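Local coordinates for protein putative beta-glucosidase (Bifidobacterium adolescentis, PDB 5WAB) that hydrolyses beta-glucosidic linkages as a glycoside hydrolase of family 3, and probably also releases terminal arabinopyranosyl groups from ginsenoside Rb2, at residues A[129-132]-A[133-137]; A[175-178]-A[179-183]; A[358-362]-A[363-367]; A[307-310]-A[311-315]; A[283-286]-A[287-291]. One frame throughout, in Å; residues are numbered along the deposited sequence.

Contact 1. Residues A[129-132]-A[133-137]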
loop_
_atom_site.group_PDB
_atom_site.type_symbol
_atom_site.label_atom_id
_atom_site.label_comp_id
_atom_site.label_asym_id
_atom_site.label_seq_id
_atom_site.Cartn_x
_atom_site.Cartn_y
_atom_site.Cartn_z
ATOM N N PRO A 129 -5.363 -3.782 -6.475
ATOM C CA PRO A 129 -4.688 -2.704 -7.223
ATOM C C PRO A 129 -5.401 -1.361 -7.150
ATOM O O PRO A 129 -4.733 -0.325 -7.039
ATOM C CB PRO A 129 -4.631 -3.259 -8.652
ATOM C CG PRO A 129 -5.752 -4.246 -8.725
ATOM C CD PRO A 129 -5.855 -4.855 -7.358
ATOM N N TYR A 130 -6.737 -1.341 -7.186
ATOM C CA TYR A 130 -7.458 -0.068 -7.164
ATOM C C TYR A 130 -7.229 0.670 -5.854
ATOM O O TYR A 130 -6.996 1.884 -5.843
ATOM C CB TYR A 130 -8.954 -0.297 -7.374
ATOM C CG TYR A 130 -9.767 0.978 -7.472
ATOM C CD1 TYR A 130 -10.196 1.638 -6.327
ATOM C CD2 TYR A 130 -10.142 1.500 -8.701
ATOM C CE1 TYR A 130 -10.949 2.798 -6.400
ATOM C CE2 TYR A 130 -10.905 2.660 -8.781
ATOM C CZ TYR A 130 -11.302 3.305 -7.627
ATOM O OH TYR A 130 -12.055 4.461 -7.692
ATOM N N LEU A 131 -7.333 -0.043 -4.733
ATOM C CA LEU A 131 -7.141 0.584 -3.432
ATOM C C LEU A 131 -5.725 1.126 -3.284
ATOM O O LEU A 131 -5.528 2.250 -2.805
ATOM C CB LEU A 131 -7.444 -0.426 -2.328
ATOM C CG LEU A 131 -7.369 0.069 -0.884
ATOM C CD1 LEU A 131 -8.461 1.096 -0.602
ATOM C CD2 LEU A 131 -7.449 -1.099 0.094
ATOM N N ALA A 132 -4.725 0.346 -3.699
ATOM C CA ALA A 132 -3.341 0.793 -3.570
ATOM C C ALA A 132 -3.085 2.052 -4.392
ATOM O O ALA A 132 -2.421 2.985 -3.924
ATOM C CB ALA A 132 -2.388 -0.329 -3.986
ATOM N N GLY A 133 -3.612 2.100 -5.615
ATOM C CA GLY A 133 -3.376 3.254 -6.466
ATOM C C GLY A 133 -4.091 4.496 -5.969
ATOM O O GLY A 133 -3.515 5.587 -5.932
ATOM N N HIS A 134 -5.359 4.349 -5.581
ATOM C CA HIS A 134 -6.135 5.499 -5.136
ATOM C C HIS A 134 -5.808 5.936 -3.713
ATOM O O HIS A 134 -6.248 7.016 -3.299
ATOM C CB HIS A 134 -7.628 5.203 -5.273
ATOM C CG HIS A 134 -8.098 5.156 -6.694
ATOM N ND1 HIS A 134 -7.642 4.223 -7.601
ATOM C CD2 HIS A 134 -8.967 5.942 -7.371
ATOM C CE1 HIS A 134 -8.214 4.431 -8.772
ATOM N NE2 HIS A 134 -9.026 5.467 -8.659
ATOM N N GLU A 135 -5.039 5.145 -2.967
ATOM C CA GLU A 135 -4.532 5.580 -1.670
ATOM C C GLU A 135 -3.145 6.200 -1.791
ATOM O O GLU A 135 -2.934 7.353 -1.401
ATOM C CB GLU A 135 -4.500 4.404 -0.695
ATOM C CG GLU A 135 -5.853 4.047 -0.128
ATOM C CD GLU A 135 -5.754 3.000 0.950
ATOM O OE1 GLU A 135 -4.985 2.033 0.765
ATOM O OE2 GLU A 135 -6.430 3.154 1.987
ATOM N N ALA A 136 -2.192 5.445 -2.340
ATOM C CA ALA A 136 -0.806 5.894 -2.343
ATOM C C ALA A 136 -0.582 7.124 -3.211
ATOM O O ALA A 136 0.450 7.788 -3.056
ATOM C CB ALA A 136 0.107 4.760 -2.799
ATOM N N VAL A 137 -1.525 7.452 -4.101
ATOM C CA VAL A 137 -1.393 8.657 -4.917
ATOM C C VAL A 137 -1.338 9.898 -4.037
ATOM O O VAL A 137 -0.760 10.917 -4.427
ATOM C CB VAL A 137 -2.545 8.741 -5.939
ATOM C CG1 VAL A 137 -3.881 8.909 -5.224
ATOM C CG2 VAL A 137 -2.320 9.879 -6.944
HETATM O O HOH W 1 -5.335 2.035 -8.798
#
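Tyr130 and His134 stack because their first torsions swing them together. In Tyr130, CG lies anti to the backbone N (chi1 -176°). In His134, CG lies anti to the carbonyl carbon (chi1 -71°). The pair is an i to i+4 aromatic stack on helix 129-144, in the TIM-barrel-type N-terminal domain of a family 3 glycoside hydrolase. The rings lie face to face, with centroids 3.6 Å apart and planes at 15°. The phenol CZ sits over the centre of the imidazole, while His134 CE1 lies over the rim of the phenol ring, 3.2 Å from Tyr130 CE2. The imidazole also bonds to the first turn of the helix. Tyr130 O accepts from His134 N and, at 3.0 Å, from His134 ND1. The ND1 bond is bent, and the oxygen is tilted out of the imidazole plane. The ND1 bond and the stack hold the imidazole's rotation; the backbone N is the second donor on that carbonyl. His134 also stacks with His186, and Phe605 of strand 601-610 touches both Tyr130 and His134. On another side of the helix, Leu131 packs against the carboxylate of Glu135, with Leu131 CG 3.5 Å from Glu135 OE1. Routine helical bonds complete the turn, such as Ala136 N to Ala132 O at 2.9 Å. Gly133 and Ala132 keep the helix slim where Ala132 meets Ala183 of helix 182-190. A water lies at the imidazole edge; it donates to Pro129 O at 3.0 Å and makes a weak bond with His134 ND1 at 3.4 Å.

Contact 2. Residues A[175-178]-A[179-183]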
loop_
_atom_site.group_PDB
_atom_site.type_symbol
_atom_site.label_atom_id
_atom_site.label_comp_id
_atom_site.label_asym_id
_atom_site.label_seq_id
_atom_site.Cartn_x
_atom_site.Cartn_y
_atom_site.Cartn_z
ATOM N N ALA A 175 -2.488 -10.947 -15.659
ATOM C CA ALA A 175 -2.196 -10.689 -14.255
ATOM C C ALA A 175 -1.325 -9.450 -14.095
ATOM O O ALA A 175 -1.536 -8.654 -13.172
ATOM C CB ALA A 175 -1.540 -11.916 -13.617
ATOM N N LEU A 176 -0.361 -9.254 -15.000
ATOM C CA LEU A 176 0.433 -8.027 -14.986
ATOM C C LEU A 176 -0.450 -6.804 -15.210
ATOM O O LEU A 176 -0.370 -5.821 -14.465
ATOM C CB LEU A 176 1.528 -8.101 -16.052
ATOM C CG LEU A 176 2.811 -8.859 -15.723
ATOM C CD1 LEU A 176 3.658 -8.971 -16.957
ATOM C CD2 LEU A 176 3.584 -8.167 -14.606
ATOM N N ARG A 177 -1.314 -6.857 -16.227
ATOM C CA ARG A 177 -2.121 -5.696 -16.586
ATOM C C ARG A 177 -3.201 -5.400 -15.550
ATOM O O ARG A 177 -3.529 -4.232 -15.316
ATOM C CB ARG A 177 -2.758 -5.911 -17.958
ATOM C CG ARG A 177 -1.771 -5.999 -19.101
ATOM C CD ARG A 177 -1.178 -4.650 -19.391
ATOM N NE ARG A 177 -0.357 -4.671 -20.596
ATOM C CZ ARG A 177 0.141 -3.583 -21.171
ATOM N NH1 ARG A 177 -0.104 -2.388 -20.648
ATOM N NH2 ARG A 177 0.874 -3.690 -22.272
ATOM N N GLU A 178 -3.780 -6.428 -14.929
ATOM C CA GLU A 178 -4.916 -6.210 -14.038
ATOM C C GLU A 178 -4.543 -6.151 -12.563
ATOM O O GLU A 178 -5.272 -5.527 -11.782
ATOM C CB GLU A 178 -5.980 -7.296 -14.234
ATOM C CG GLU A 178 -6.596 -7.348 -15.624
ATOM C CD GLU A 178 -7.827 -8.234 -15.683
ATOM O OE1 GLU A 178 -8.476 -8.415 -14.633
ATOM O OE2 GLU A 178 -8.129 -8.767 -16.774
ATOM N N ILE A 179 -3.447 -6.792 -12.145
ATOM C CA ILE A 179 -3.080 -6.881 -10.730
ATOM C C ILE A 179 -1.885 -5.988 -10.401
ATOM O O ILE A 179 -1.977 -5.104 -9.548
ATOM C CB ILE A 179 -2.815 -8.343 -10.305
ATOM C CG1 ILE A 179 -4.013 -9.243 -10.639
ATOM C CG2 ILE A 179 -2.461 -8.399 -8.828
ATOM C CD1 ILE A 179 -5.309 -8.856 -9.960
ATOM N N TYR A 180 -0.750 -6.212 -11.060
ATOM C CA TYR A 180 0.504 -5.614 -10.616
ATOM C C TYR A 180 0.813 -4.275 -11.268
ATOM O O TYR A 180 1.663 -3.539 -10.754
ATOM C CB TYR A 180 1.650 -6.606 -10.864
ATOM C CG TYR A 180 1.370 -7.929 -10.188
ATOM C CD1 TYR A 180 1.646 -8.105 -8.838
ATOM C CD2 TYR A 180 0.776 -8.982 -10.879
ATOM C CE1 TYR A 180 1.368 -9.294 -8.200
ATOM C CE2 TYR A 180 0.494 -10.187 -10.244
ATOM C CZ TYR A 180 0.790 -10.331 -8.900
ATOM O OH TYR A 180 0.519 -11.510 -8.246
ATOM N N PHE A 181 0.102 -3.910 -12.331
ATOM C CA PHE A 181 0.312 -2.633 -13.009
ATOM C C PHE A 181 -0.649 -1.527 -12.568
ATOM O O PHE A 181 -0.196 -0.387 -12.409
ATOM C CB PHE A 181 0.212 -2.808 -14.530
ATOM C CG PHE A 181 1.457 -3.367 -15.166
ATOM C CD1 PHE A 181 2.608 -3.572 -14.419
ATOM C CD2 PHE A 181 1.466 -3.722 -16.509
ATOM C CE1 PHE A 181 3.757 -4.089 -15.005
ATOM C CE2 PHE A 181 2.608 -4.248 -17.098
ATOM C CZ PHE A 181 3.752 -4.429 -16.345
ATOM N N PRO A 182 -1.961 -1.787 -12.389
ATOM C CA PRO A 182 -2.917 -0.664 -12.267
ATOM C C PRO A 182 -2.582 0.366 -11.198
ATOM O O PRO A 182 -2.889 1.550 -11.394
ATOM C CB PRO A 182 -4.242 -1.372 -11.963
ATOM C CG PRO A 182 -4.115 -2.660 -12.645
ATOM C CD PRO A 182 -2.680 -3.075 -12.439
ATOM N N ALA A 183 -1.995 -0.037 -10.068
ATOM C CA ALA A 183 -1.606 0.943 -9.057
ATOM C C ALA A 183 -0.504 1.859 -9.577
ATOM O O ALA A 183 -0.552 3.078 -9.373
ATOM C CB ALA A 183 -1.158 0.236 -7.779
#
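Phe181 folds back over the carbonyl of Leu176, and this is the tight part of the contact. Its CG comes to 3.1 Å from Leu176 O. Phe181 CG is anti to its own carbonyl carbon (chi1 -80°), which turns the ring back over the preceding turn. Leu176 CB then lies over one ring face, toward the rim, and Leu176 CD2 meets Phe181 CE1 at 4.1 Å. From another side, Arg177 CD touches the ring edge, 4.0 Å from Phe181 CD2. The guanidinium is nearly perpendicular to the ring, at 87°. It is held elsewhere, in a salt bridge to Glu222 and a cation-pi contact with Trp630. Around buried Tyr180 the side-chain carbons meet more loosely. Leu176 CD2 only brushes Tyr180 CB at 4.5 Å, and Ala175 CB is 4.3 Å from Tyr180 CE2. Tyr180 CD2 comes closer to the backbone, 3.3 Å from Ala175 O. The solvent side is that of Pro182, which is partly exposed, yet its CG lies 3.2 Å from both Arg177 O and Glu178 O. The carboxylate of Glu178 is turned outward from the contact to Arg174 and the backbone N of Trp630. The backbone explains the crowding near Phe181. Ala175 O accepts from Ile179 N at 2.9 Å and weakly from Tyr180 N, and Leu176 O accepts weakly from Phe181 N. The i to i+5 bonds mark a widened turn, and Pro182 has no N-H to continue the pattern. Helix 173-180 thus passes into helix 182-190 through a pi-type turn followed by proline, within the TIM-barrel-type domain of family 3 glycoside hydrolases.

Contact 3. Residues A[358-362]-A[363-367]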
loop_
_atom_site.group_PDB
_atom_site.type_symbol
_atom_site.label_atom_id
_atom_site.label_comp_id
_atom_site.label_asym_id
_atom_site.label_seq_id
_atom_site.Cartn_x
_atom_site.Cartn_y
_atom_site.Cartn_z
ATOM N N LYS A 358 9.199 12.932 18.408
ATOM C CA LYS A 358 8.650 12.640 19.721
ATOM C C LYS A 358 7.891 11.324 19.642
ATOM O O LYS A 358 7.182 11.067 18.664
ATOM C CB LYS A 358 7.733 13.769 20.209
ATOM C CG LYS A 358 6.504 14.009 19.341
ATOM C CD LYS A 358 5.810 15.307 19.715
ATOM C CE LYS A 358 6.678 16.500 19.376
ATOM N NZ LYS A 358 6.130 17.762 19.938
ATOM N N MET A 359 8.056 10.484 20.660
ATOM C CA MET A 359 7.286 9.253 20.733
ATOM C C MET A 359 6.917 9.005 22.186
ATOM O O MET A 359 7.787 9.020 23.061
ATOM C CB MET A 359 8.078 8.073 20.160
ATOM C CG MET A 359 7.258 6.813 19.966
ATOM S SD MET A 359 7.312 5.685 21.362
ATOM C CE MET A 359 9.069 5.346 21.464
ATOM N N THR A 360 5.631 8.764 22.436
ATOM C CA THR A 360 5.122 8.473 23.772
ATOM C C THR A 360 4.360 7.160 23.730
ATOM O O THR A 360 3.397 7.018 22.968
ATOM C CB THR A 360 4.224 9.604 24.288
ATOM O OG1 THR A 360 4.975 10.823 24.369
ATOM C CG2 THR A 360 3.668 9.266 25.667
ATOM N N SER A 361 4.781 6.208 24.555
ATOM C CA SER A 361 4.159 4.897 24.562
ATOM C C SER A 361 2.727 4.980 25.086
ATOM O O SER A 361 2.265 6.016 25.572
ATOM C CB SER A 361 4.977 3.929 25.411
ATOM O OG SER A 361 4.917 4.292 26.780
ATOM N N PHE A 362 2.025 3.854 24.991
ATOM C CA PHE A 362 0.658 3.800 25.495
ATOM C C PHE A 362 0.633 3.969 27.007
ATOM O O PHE A 362 -0.258 4.636 27.548
ATOM C CB PHE A 362 -0.001 2.483 25.084
ATOM C CG PHE A 362 -1.459 2.399 25.436
ATOM C CD1 PHE A 362 -2.400 3.128 24.723
ATOM C CD2 PHE A 362 -1.891 1.593 26.480
ATOM C CE1 PHE A 362 -3.742 3.054 25.040
ATOM C CE2 PHE A 362 -3.236 1.515 26.804
ATOM C CZ PHE A 362 -4.163 2.247 26.082
ATOM N N LEU A 363 1.617 3.387 27.702
ATOM C CA LEU A 363 1.695 3.528 29.152
ATOM C C LEU A 363 1.919 4.980 29.556
ATOM O O LEU A 363 1.190 5.524 30.396
ATOM C CB LEU A 363 2.810 2.640 29.709
ATOM C CG LEU A 363 2.526 1.138 29.814
ATOM C CD1 LEU A 363 3.670 0.445 30.530
ATOM C CD2 LEU A 363 1.203 0.874 30.522
ATOM N N ASP A 364 2.935 5.623 28.978
ATOM C CA ASP A 364 3.178 7.027 29.283
ATOM C C ASP A 364 2.013 7.907 28.854
ATOM O O ASP A 364 1.804 8.980 29.433
ATOM C CB ASP A 364 4.477 7.493 28.628
ATOM C CG ASP A 364 5.695 6.835 29.233
ATOM O OD1 ASP A 364 5.590 6.330 30.370
ATOM O OD2 ASP A 364 6.757 6.822 28.576
ATOM N N THR A 365 1.234 7.475 27.861
ATOM C CA THR A 365 0.072 8.264 27.463
ATOM C C THR A 365 -1.003 8.212 28.538
ATOM O O THR A 365 -1.556 9.246 28.928
ATOM C CB THR A 365 -0.482 7.775 26.121
ATOM O OG1 THR A 365 0.507 7.936 25.097
ATOM C CG2 THR A 365 -1.714 8.576 25.735
ATOM N N LEU A 366 -1.295 7.017 29.052
ATOM C CA LEU A 366 -2.276 6.911 30.126
ATOM C C LEU A 366 -1.786 7.608 31.387
ATOM O O LEU A 366 -2.576 8.235 32.102
ATOM C CB LEU A 366 -2.599 5.448 30.410
ATOM C CG LEU A 366 -3.293 4.703 29.270
ATOM C CD1 LEU A 366 -3.830 3.378 29.772
ATOM C CD2 LEU A 366 -4.395 5.548 28.645
ATOM N N ALA A 367 -0.488 7.499 31.684
ATOM C CA ALA A 367 0.065 8.178 32.852
ATOM C C ALA A 367 -0.084 9.692 32.735
ATOM O O ALA A 367 -0.551 10.356 33.667
ATOM C CB ALA A 367 1.532 7.792 33.031
HETATM O O HOH W 2 6.752 6.734 26.134
#
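Ser361 links an extended strand-like run, residues 358-360, to the first turn of helix 362-368, and bonds to Asp364 and Thr365 across the junction. Its backbone (phi -68°, psi 173°) turns the chain into the helix. Phe362 O accepts from Leu366 N at 3.0 Å. Ser361 O accepts twice from Thr365: from N, and from OG1 at 2.6 Å. The two donors reach that oxygen from opposite faces of its carbonyl plane, with the hydroxyl above it. Ser361 is the N-cap. Its OG sits between the backbone N and the carbonyl carbon (chi1 68°), a position that points it back at the N-H of Asp364, which gives it an almost straight bond at 3.2 Å. A water accepts from Ser361 N; its link to Asp364 OD2 is too short to be trusted and remains doubtful. Beside it, the methyl Thr360 CG2 packs at 3.5 Å against both Asp364 CB and Thr365 OG1. Phe362 is the apolar half of the contact. Leu366 CG stands over one face of its ring in a CH-pi contact, 4.3 Å from the centroid, and Leu366 CD1 touches Phe362 CE2 at 3.6 Å. The ring also meets Phe407 and is packed by Leu480 and Ile484 of helix 476-484. Replacing Phe362 by a serine would probably leave Leu366 without the ring face it rests on and open a gap against helix 476-484. The serine N-cap, followed by an apolar i to i+4 pair, is a helix start in the C-terminal domain of a family 3 glycoside hydrolase.

Contact 4. Residues A[307-310]-A[311-315]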
loop_
_atom_site.group_PDB
_atom_site.type_symbol
_atom_site.label_atom_id
_atom_site.label_comp_id
_atom_site.label_asym_id
_atom_site.label_seq_id
_atom_site.Cartn_x
_atom_site.Cartn_y
_atom_site.Cartn_z
ATOM N N VAL A 307 -0.435 15.581 12.468
ATOM C CA VAL A 307 -0.804 14.835 11.272
ATOM C C VAL A 307 -0.558 13.350 11.498
ATOM O O VAL A 307 -1.391 12.506 11.144
ATOM C CB VAL A 307 -0.036 15.377 10.049
ATOM C CG1 VAL A 307 -0.298 14.524 8.812
ATOM C CG2 VAL A 307 -0.430 16.827 9.789
ATOM N N ALA A 308 0.571 13.010 12.129
ATOM C CA ALA A 308 0.847 11.622 12.487
ATOM C C ALA A 308 -0.153 11.096 13.509
ATOM O O ALA A 308 -0.493 9.908 13.493
ATOM C CB ALA A 308 2.273 11.491 13.024
ATOM N N HIS A 309 -0.624 11.963 14.408
ATOM C CA HIS A 309 -1.644 11.557 15.368
ATOM C C HIS A 309 -2.932 11.171 14.653
ATOM O O HIS A 309 -3.512 10.113 14.926
ATOM C CB HIS A 309 -1.887 12.688 16.372
ATOM C CG HIS A 309 -2.795 12.320 17.506
ATOM N ND1 HIS A 309 -3.258 11.037 17.707
ATOM C CD2 HIS A 309 -3.329 13.072 18.498
ATOM C CE1 HIS A 309 -4.037 11.014 18.774
ATOM N NE2 HIS A 309 -4.098 12.236 19.271
ATOM N N GLN A 310 -3.393 12.019 13.730
ATOM C CA GLN A 310 -4.610 11.702 12.987
ATOM C C GLN A 310 -4.391 10.518 12.050
ATOM O O GLN A 310 -5.264 9.652 11.919
ATOM C CB GLN A 310 -5.100 12.926 12.209
ATOM C CG GLN A 310 -6.400 12.675 11.447
ATOM C CD GLN A 310 -7.573 12.295 12.362
ATOM O OE1 GLN A 310 -7.632 12.695 13.526
ATOM N NE2 GLN A 310 -8.500 11.501 11.835
ATOM N N ALA A 311 -3.232 10.465 11.389
ATOM C CA ALA A 311 -2.921 9.316 10.543
ATOM C C ALA A 311 -2.873 8.025 11.356
ATOM O O ALA A 311 -3.240 6.955 10.856
ATOM C CB ALA A 311 -1.599 9.540 9.809
ATOM N N ALA A 312 -2.394 8.100 12.599
ATOM C CA ALA A 312 -2.340 6.907 13.440
ATOM C C ALA A 312 -3.736 6.457 13.852
ATOM O O ALA A 312 -4.015 5.254 13.901
ATOM C CB ALA A 312 -1.468 7.157 14.669
ATOM N N ILE A 313 -4.622 7.408 14.156
ATOM C CA ILE A 313 -5.989 7.069 14.543
ATOM C C ILE A 313 -6.672 6.258 13.449
ATOM O O ILE A 313 -7.325 5.240 13.718
ATOM C CB ILE A 313 -6.783 8.345 14.874
ATOM C CG1 ILE A 313 -6.264 8.975 16.166
ATOM C CG2 ILE A 313 -8.262 8.046 14.964
ATOM C CD1 ILE A 313 -7.035 10.197 16.597
ATOM N N GLU A 314 -6.533 6.694 12.198
ATOM C CA GLU A 314 -7.203 6.039 11.083
ATOM C C GLU A 314 -6.438 4.840 10.532
ATOM O O GLU A 314 -6.803 4.318 9.474
ATOM C CB GLU A 314 -7.477 7.064 9.988
ATOM C CG GLU A 314 -8.339 8.196 10.496
ATOM C CD GLU A 314 -8.971 9.004 9.390
ATOM O OE1 GLU A 314 -9.248 8.442 8.309
ATOM O OE2 GLU A 314 -9.195 10.208 9.611
ATOM N N SER A 315 -5.411 4.367 11.231
ATOM C CA SER A 315 -4.694 3.172 10.825
ATOM C C SER A 315 -5.156 1.928 11.570
ATOM O O SER A 315 -4.624 0.843 11.318
ATOM C CB SER A 315 -3.193 3.365 11.029
ATOM O OG SER A 315 -2.702 4.364 10.154
#
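Val307 begins the walk with its carbonyl, which accepts from Ala311 N in a routine helical bond of 2.8 Å. Its side chain, like that of Ala311, rests on Val89 of helix 83-99. Ala308 O takes Ala312 N at 2.8 Å in the same way, and Ala312 CB lies 3.1 Å from Ala308 O. Next comes His309. With CG anti to the backbone N (chi1 -173°), its ring comes across the Ile313 side chain. His309 CE1 meets the methyl Ile313 CD1 at 3.8 Å, and ND1 is also near that chain. The methyl comes to the ring obliquely. Gln310 carries the side-chain hydrogen bond across the contact. Its chain bends at chi2 (61°) and carries the amide along the helix to Glu314. There Gln310 NE2 donates to Glu314 OE2 at 2.7 Å. The carboxylate oxygen uses its anti lone pair and lies in the amide plane. The two flat groups are nearly perpendicular, at 80°. The other oxygen, Glu314 OE1, forms a salt bridge to Lys607. An alanine in place of Gln310 would probably leave Glu314 OE2 without this donor and its carboxylate freer to turn. Glu314 leaves helical geometry, but its N still reaches Gln310 O at 3.2 Å. Ser315 OG then bonds to Ala311 O at 2.7 Å and helps finish the end. Helix 301-313 lies between helix 83-99, touched by Gln310 and Glu314 at Leu85, and helix 476-484, where His309 meets Pro478 and Ile313 meets Ala479; strand 317-321 follows.

Contact 5. Residues A[283-286]-A[287-291]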
loop_
_atom_site.group_PDB
_atom_site.type_symbol
_atom_site.label_atom_id
_atom_site.label_comp_id
_atom_site.label_asym_id
_atom_site.label_seq_id
_atom_site.Cartn_x
_atom_site.Cartn_y
_atom_site.Cartn_z
ATOM N N ASP A 283 16.038 17.679 -15.998
ATOM C CA ASP A 283 14.676 18.112 -15.689
ATOM C C ASP A 283 14.319 17.842 -14.236
ATOM O O ASP A 283 13.607 18.636 -13.610
ATOM C CB ASP A 283 13.670 17.410 -16.605
ATOM C CG ASP A 283 13.769 17.865 -18.042
ATOM O OD1 ASP A 283 14.201 19.008 -18.277
ATOM O OD2 ASP A 283 13.411 17.076 -18.939
ATOM N N LEU A 284 14.794 16.721 -13.684
ATOM C CA LEU A 284 14.548 16.426 -12.276
ATOM C C LEU A 284 15.148 17.499 -11.379
ATOM O O LEU A 284 14.510 17.961 -10.428
ATOM C CB LEU A 284 15.108 15.054 -11.915
ATOM C CG LEU A 284 14.968 14.714 -10.432
ATOM C CD1 LEU A 284 13.502 14.715 -10.016
ATOM C CD2 LEU A 284 15.625 13.389 -10.135
ATOM N N VAL A 285 16.390 17.897 -11.657
ATOM C CA VAL A 285 17.016 18.961 -10.878
ATOM C C VAL A 285 16.213 20.249 -10.998
ATOM O O VAL A 285 15.963 20.935 -10.000
ATOM C CB VAL A 285 18.481 19.153 -11.317
ATOM C CG1 VAL A 285 19.046 20.447 -10.754
ATOM C CG2 VAL A 285 19.329 17.971 -10.848
ATOM N N ASN A 286 15.762 20.578 -12.213
ATOM C CA ASN A 286 14.992 21.805 -12.403
ATOM C C ASN A 286 13.633 21.726 -11.710
ATOM O O ASN A 286 13.137 22.736 -11.195
ATOM C CB ASN A 286 14.845 22.104 -13.893
ATOM C CG ASN A 286 16.162 22.545 -14.527
ATOM O OD1 ASN A 286 17.006 23.146 -13.863
ATOM N ND2 ASN A 286 16.346 22.244 -15.808
ATOM N N LYS A 287 13.005 20.541 -11.698
ATOM C CA LYS A 287 11.729 20.390 -11.004
ATOM C C LYS A 287 11.875 20.584 -9.500
ATOM O O LYS A 287 10.962 21.108 -8.851
ATOM C CB LYS A 287 11.128 19.011 -11.288
ATOM C CG LYS A 287 10.597 18.824 -12.698
ATOM C CD LYS A 287 10.061 17.414 -12.892
ATOM C CE LYS A 287 9.651 17.174 -14.340
ATOM N NZ LYS A 287 9.149 15.781 -14.563
ATOM N N THR A 288 13.013 20.188 -8.934
ATOM C CA THR A 288 13.241 20.253 -7.499
ATOM C C THR A 288 14.075 21.455 -7.083
ATOM O O THR A 288 14.340 21.622 -5.888
ATOM C CB THR A 288 13.928 18.974 -7.026
ATOM O OG1 THR A 288 15.208 18.872 -7.657
ATOM C CG2 THR A 288 13.097 17.763 -7.411
ATOM N N ARG A 289 14.481 22.297 -8.038
ATOM C CA ARG A 289 15.431 23.372 -7.752
ATOM C C ARG A 289 14.849 24.387 -6.778
ATOM O O ARG A 289 15.510 24.789 -5.811
ATOM C CB ARG A 289 15.835 24.068 -9.056
ATOM C CG ARG A 289 16.894 25.153 -8.893
ATOM C CD ARG A 289 17.225 25.825 -10.226
ATOM N NE ARG A 289 17.703 24.856 -11.205
ATOM C CZ ARG A 289 18.979 24.514 -11.359
ATOM N NH1 ARG A 289 19.915 25.065 -10.602
ATOM N NH2 ARG A 289 19.320 23.611 -12.267
ATOM N N SER A 290 13.609 24.814 -7.018
ATOM C CA SER A 290 13.004 25.848 -6.185
ATOM C C SER A 290 12.952 25.422 -4.723
ATOM O O SER A 290 13.343 26.182 -3.830
ATOM C CB SER A 290 11.610 26.192 -6.705
ATOM O OG SER A 290 11.166 27.423 -6.163
ATOM N N ALA A 291 12.456 24.212 -4.454
ATOM C CA ALA A 291 12.344 23.767 -3.068
ATOM C C ALA A 291 13.707 23.645 -2.399
ATOM O O ALA A 291 13.826 23.883 -1.193
ATOM C CB ALA A 291 11.593 22.438 -2.996
HETATM O O HOH W 3 12.302 24.180 -9.243
#
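Asn286 and Arg289 make a side-chain bond along one turn of helix 271-292, near its C-terminal end. The helix lies in the C-terminal part of the TIM-barrel-type N-terminal region of family 3 glycoside hydrolases. The polar side-chain bonds come first. Arg289 grips Asn286 OD1 side-on with two nitrogens, NH2 at 2.8 Å and NE at 3.2 Å. The oxygen sits at the edge of the guanidinium, close to its plane, while the amide plane is turned 40° from it. The two side chains run side by side. The arginine chain is straight at first and bends at chi3 (-59°), which lays NE and NH2 beside the amide. Gly36 O is a further partner of NH2. In the backbone, Lys287 N bonds to Asp283 O at 2.8 Å, and Thr288 N to Leu284 O at 3.1 Å. The turn then deviates. Arg289 N lies close to Val285 O but is badly angled for a bond, and it bonds weakly to Asn286 O instead. Thr288 OG1 lies near both Leu284 O and Val285 O. Packing contacts are few. Val285 CG1 approaches Arg289 NH2 obliquely at 3.5 Å, and in the apolar pair Leu284 CD1 meets Thr288 CG2 at 4.0 Å. Thr288 and Val285 both rest on Tyr40, outside the helix. Lys287 runs extended beside the preceding turn, its CG against Asp283 O. Water takes part too: one molecule donates to Asn286 O at 2.6 Å and accepts from Ser290 N at 2.7 Å.

In the fold
The five contacts are local turns spread through one chain. Contacts 1 and 2 lie in the N-terminal barrel-type domain, with centres 12 Å apart, and they touch: Pro129 CG is 3.3 Å from Glu178 O, and Pro129 O is 3.7 Å from Ala183 CB. Contact 4 sits near contact 3, centres 15 Å apart and nearest atoms about 7 Å; helix 476-484 packs on both. Contact 4 also comes within about 8 Å of contact 1, nearest atoms. Contact 5 is remote, its centre 31 Å from contact 4, although its helix 271-292 is followed in the chain by helix 301-313. Contacts 2 and 3 are farthest apart, centres 41 Å.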